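Side-chain contacts in Sel1 repeat family protein (PDB 6LCH), which probably serves as an immunity protein that protects Pseudomonas aeruginosa against its own type VI secretion effector PldB: residues Leu130-Pro133 against Pro134-Thr137; Lys226-Glu229 against Ala230-Ile234. One frame throughout, in Å; residues are numbered along the deposited sequence.

Contact 1: Leu130-Pro133 against Pro134-Thr137; sequences LGNP and PALT
N132 caps the first turn of helix 133-146 by accepting from A135, a local contact buried at the tight joint where helix 123-129 ends and the next helix starts. Its CG stands anti to the backbone N (chi1 178°), which folds the amide back over the new helix end. From there N132 OD1 takes the N-H of A135 at 2.8 Å, the donor tilted about 30° from the plane of the carboxamide, and so satisfies a first-turn amide that has no preceding helical carbonyl to bind. The same oxygen lies 3.3 Å from A135 CB, while the N132 side chain crosses that of P134 at about a right angle, with N132 CG 3.5 Å from P134 CD. The other end of the amide is held as well: N132 ND2 donates to E13 and Q98, so that bonds at both OD1 and ND2 fix the rotation of the group.

N132 O accepts from L136 N at 3.0 Å, the first regular i to i+4 bond of the helix. One residue on, P133 O is gripped twice by T137, whose N and OG1 arrive from opposite faces of the carbonyl plane; the hydroxyl, T137 OG1, 2.7 Å from P133 O, is placed by a chi1 of -59° that sets it beside its own backbone N. P133 and P134 lie side by side, pointing the same way, and the peptide link between them brings P133 CB within 3.3 Å of P134 CD. Neither ring nitrogen carries a hydrogen, which suits the opening positions of a helix. Upstream, G131 with its positive phi is the C-prime residue of a Schellman motif ending helix 123-129. The whole is thus a Schellman C-cap followed at once by an asparagine N-cap: a short interhelical turn in this all-helical Sel1-repeat (TPR-clan) protein.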
loop_
_atom_site.group_PDB
_atom_site.type_symbol
_atom_site.label_atom_id
_atom_site.label_comp_id
_atom_site.label_asym_id
_atom_site.label_seq_id
_atom_site.Cartn_x
_atom_site.Cartn_y
_atom_site.Cartn_z
ATOM N N LEU A 130 -8.835 -13.123 -2.696
ATOM C CA LEU A 130 -8.500 -12.844 -4.081
ATOM C C LEU A 130 -7.104 -12.258 -4.220
ATOM O O LEU A 130 -6.747 -11.780 -5.299
ATOM C CB LEU A 130 -9.549 -11.908 -4.682
ATOM C CG LEU A 130 -10.953 -12.524 -4.650
ATOM C CD1 LEU A 130 -12.040 -11.505 -4.977
ATOM C CD2 LEU A 130 -11.017 -13.708 -5.600
ATOM N N GLY A 131 -6.315 -12.272 -3.148
ATOM C CA GLY A 131 -4.950 -11.798 -3.209
ATOM C C GLY A 131 -4.784 -10.300 -3.118
ATOM O O GLY A 131 -3.748 -9.782 -3.537
ATOM N N ASN A 132 -5.764 -9.591 -2.581
ATOM C CA ASN A 132 -5.680 -8.138 -2.473
ATOM C C ASN A 132 -4.564 -7.738 -1.518
ATOM O O ASN A 132 -4.607 -8.114 -0.340
ATOM C CB ASN A 132 -7.014 -7.577 -2.000
ATOM C CG ASN A 132 -6.978 -6.080 -1.817
ATOM O OD1 ASN A 132 -6.996 -5.585 -0.691
ATOM N ND2 ASN A 132 -6.920 -5.349 -2.925
ATOM N N PRO A 133 -3.553 -7.000 -1.971
ATOM C CA PRO A 133 -2.409 -6.676 -1.098
ATOM C C PRO A 133 -2.799 -5.825 0.102
ATOM O O PRO A 133 -2.300 -6.076 1.209
ATOM C CB PRO A 133 -1.447 -5.932 -2.039
ATOM C CG PRO A 133 -1.781 -6.467 -3.401
ATOM C CD PRO A 133 -3.272 -6.686 -3.384
ATOM N N PRO A 134 -3.660 -4.802 -0.047
ATOM C CA PRO A 134 -4.093 -4.080 1.164
ATOM C C PRO A 134 -4.803 -4.960 2.176
ATOM O O PRO A 134 -4.540 -4.850 3.382
ATOM C CB PRO A 134 -5.018 -2.990 0.608
ATOM C CG PRO A 134 -4.492 -2.738 -0.756
ATOM C CD PRO A 134 -4.112 -4.092 -1.262
ATOM N N ALA A 135 -5.695 -5.844 1.723
ATOM C CA ALA A 135 -6.432 -6.675 2.669
ATOM C C ALA A 135 -5.512 -7.656 3.383
ATOM O O ALA A 135 -5.659 -7.884 4.590
ATOM C CB ALA A 135 -7.560 -7.412 1.951
ATOM N N LEU A 136 -4.560 -8.249 2.658
ATOM C CA LEU A 136 -3.636 -9.183 3.293
ATOM C C LEU A 136 -2.723 -8.473 4.284
ATOM O O LEU A 136 -2.333 -9.059 5.301
ATOM C CB LEU A 136 -2.797 -9.901 2.237
ATOM C CG LEU A 136 -3.466 -10.883 1.273
ATOM C CD1 LEU A 136 -2.593 -11.036 0.050
ATOM C CD2 LEU A 136 -3.689 -12.230 1.935
ATOM N N THR A 137 -2.375 -7.218 3.999
ATOM C CA THR A 137 -1.519 -6.450 4.901
ATOM C C THR A 137 -2.251 -6.079 6.186
ATOM O O THR A 137 -1.668 -6.141 7.276
ATOM C CB THR A 137 -1.019 -5.196 4.183
ATOM O OG1 THR A 137 -0.296 -5.580 3.010
ATOM C CG2 THR A 137 -0.113 -4.375 5.087
#

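Contact 2: Lys226-Glu229 against Ala230-Ile234; sequences KLRE and AYYSI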
loop_
_atom_site.group_PDB
_atom_site.type_symbol
_atom_site.label_atom_id
_atom_site.label_comp_id
_atom_site.label_asym_id
_atom_site.label_seq_id
_atom_site.Cartn_x
_atom_site.Cartn_y
_atom_site.Cartn_z
ATOM N N LYS A 226 25.406 10.662 2.175
ATOM C CA LYS A 226 24.880 10.359 0.846
ATOM C C LYS A 226 23.621 9.509 0.937
ATOM O O LYS A 226 22.636 9.766 0.235
ATOM C CB LYS A 226 25.925 9.646 -0.015
ATOM C CG LYS A 226 27.339 9.628 0.511
ATOM C CD LYS A 226 28.235 8.966 -0.526
ATOM C CE LYS A 226 29.671 8.858 -0.071
ATOM N NZ LYS A 226 30.459 8.065 -1.057
ATOM N N LEU A 227 23.643 8.478 1.786
ATOM C CA LEU A 227 22.459 7.644 1.965
ATOM C C LEU A 227 21.285 8.464 2.486
ATOM O O LEU A 227 20.154 8.310 2.009
ATOM C CB LEU A 227 22.772 6.482 2.911
ATOM C CG LEU A 227 23.183 5.152 2.272
ATOM C CD1 LEU A 227 24.371 5.328 1.340
ATOM C CD2 LEU A 227 23.484 4.102 3.329
ATOM N N ARG A 228 21.536 9.357 3.449
ATOM C CA ARG A 228 20.465 10.187 3.996
ATOM C C ARG A 228 19.760 10.966 2.895
ATOM O O ARG A 228 18.526 11.014 2.842
ATOM C CB ARG A 228 21.022 11.144 5.054
ATOM C CG ARG A 228 19.959 11.924 5.824
ATOM C CD ARG A 228 19.612 13.254 5.158
ATOM N NE ARG A 228 18.320 13.764 5.608
ATOM C CZ ARG A 228 17.627 14.716 4.988
ATOM N NH1 ARG A 228 18.096 15.274 3.879
ATOM N NH2 ARG A 228 16.461 15.110 5.484
ATOM N N GLU A 229 20.525 11.590 2.005
ATOM C CA GLU A 229 19.880 12.399 0.982
ATOM C C GLU A 229 19.290 11.548 -0.131
ATOM O O GLU A 229 18.222 11.878 -0.659
ATOM C CB GLU A 229 20.853 13.406 0.390
ATOM C CG GLU A 229 20.130 14.396 -0.477
ATOM C CD GLU A 229 20.170 14.059 -1.947
ATOM O OE1 GLU A 229 20.702 12.985 -2.298
ATOM O OE2 GLU A 229 19.666 14.869 -2.752
ATOM N N ALA A 230 19.981 10.472 -0.518
ATOM C CA ALA A 230 19.457 9.601 -1.566
ATOM C C ALA A 230 18.077 9.072 -1.208
ATOM O O ALA A 230 17.229 8.894 -2.092
ATOM C CB ALA A 230 20.423 8.444 -1.820
ATOM N N TYR A 231 17.826 8.836 0.081
ATOM C CA TYR A 231 16.519 8.345 0.495
ATOM C C TYR A 231 15.515 9.480 0.634
ATOM O O TYR A 231 14.375 9.354 0.174
ATOM C CB TYR A 231 16.647 7.563 1.800
ATOM C CG TYR A 231 17.213 6.183 1.577
ATOM C CD1 TYR A 231 16.515 5.245 0.829
ATOM C CD2 TYR A 231 18.449 5.827 2.091
ATOM C CE1 TYR A 231 17.028 3.990 0.610
ATOM C CE2 TYR A 231 18.973 4.573 1.880
ATOM C CZ TYR A 231 18.257 3.655 1.140
ATOM O OH TYR A 231 18.772 2.398 0.926
ATOM N N TYR A 232 15.917 10.602 1.239
ATOM C CA TYR A 232 14.983 11.716 1.359
ATOM C C TYR A 232 14.576 12.251 -0.003
ATOM O O TYR A 232 13.438 12.702 -0.172
ATOM C CB TYR A 232 15.575 12.846 2.200
ATOM C CG TYR A 232 14.520 13.852 2.594
ATOM C CD1 TYR A 232 13.540 13.520 3.519
ATOM C CD2 TYR A 232 14.477 15.113 2.014
ATOM C CE1 TYR A 232 12.562 14.423 3.877
ATOM C CE2 TYR A 232 13.498 16.026 2.366
ATOM C CZ TYR A 232 12.543 15.674 3.298
ATOM O OH TYR A 232 11.562 16.571 3.660
ATOM N N SER A 233 15.486 12.218 -0.981
ATOM C CA SER A 233 15.136 12.649 -2.329
ATOM C C SER A 233 14.140 11.693 -2.972
ATOM O O SER A 233 13.234 12.125 -3.694
ATOM C CB SER A 233 16.394 12.768 -3.189
ATOM O OG SER A 233 16.067 13.175 -4.508
ATOM N N ILE A 234 14.303 10.389 -2.736
ATOM C CA ILE A 234 13.310 9.423 -3.199
ATOM C C ILE A 234 11.976 9.689 -2.523
ATOM O O ILE A 234 10.915 9.643 -3.159
ATOM C CB ILE A 234 13.800 7.986 -2.939
ATOM C CG1 ILE A 234 14.822 7.562 -3.994
ATOM C CG2 ILE A 234 12.627 7.012 -2.892
ATOM C CD1 ILE A 234 15.594 6.315 -3.611
HETATM O O HOH W 1 19.080 13.834 -4.888
#
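R228 lays its guanidinium over one face of the Y232 ring, one turn further along helix 225-240. From CB, which points away from the following turn, the chain sets out with CG anti to the backbone N (chi1 -172°) and then bends at chi2 (-90°), and this bend brings the far end back alongside Y232. R228 CZ comes within 3.9 Å of Y232 CB, and NH1 is just as near to that carbon. R228 NH2 reaches furthest over the ring, 3.7 Å from Y232 CG, toward the rim and not the middle. The two planes are 24° apart, and R228 CZ lies 4.6 Å from the centroid of the Y232 ring: an off-centre cation-pi stack. This is an i to i+4 pairing, which the pitch of an alpha-helix brings onto one flank, and the backbone bond from Y232 N to R228 O joins the same two residues. S206 of helix 199-208 touches both side chains, placing the stack beside that neighbouring helix.

E229 and S233 are the next i to i+4 neighbours. The E229 chain also bends at chi2, carrying the carboxylate along the helix until E229 OE2 lies 3.9 Å from S233 CB. A water lies between E229 OE2 and S233 OG, but it is modelled so near OE2 that the bridge is doubtful. On the more buried flank L227 meets Y231: L227 CG is 4.3 Å from Y231 CE2, and L227 O, which accepts from Y231 N, sits 3.0 Å from Y231 CD2. Beyond this pair, L205 and L249 pack against Y231, and its hydroxyl has a weak hydrogen bond with Q191.

Contact 1 precedes contact 2 along the chain, and the two share no helix. Their centres are 30 Å apart and their nearest atoms about 19 Å, without touching. Contact 1 lies near the middle of the all-helical chain, at the junction of helices 123-129 and 133-146, where helices 97-107 and 150-162 also pack. Contact 2 sits within helix 225-240, about 21 Å from the chain centre, on the surface beside helices 199-208 and 249-252. One therefore shapes a turn between successive helices, whereas the other lies along a single helix near the C-terminal end of the chain, so that the two contacts belong to well-separated parts of the helical array.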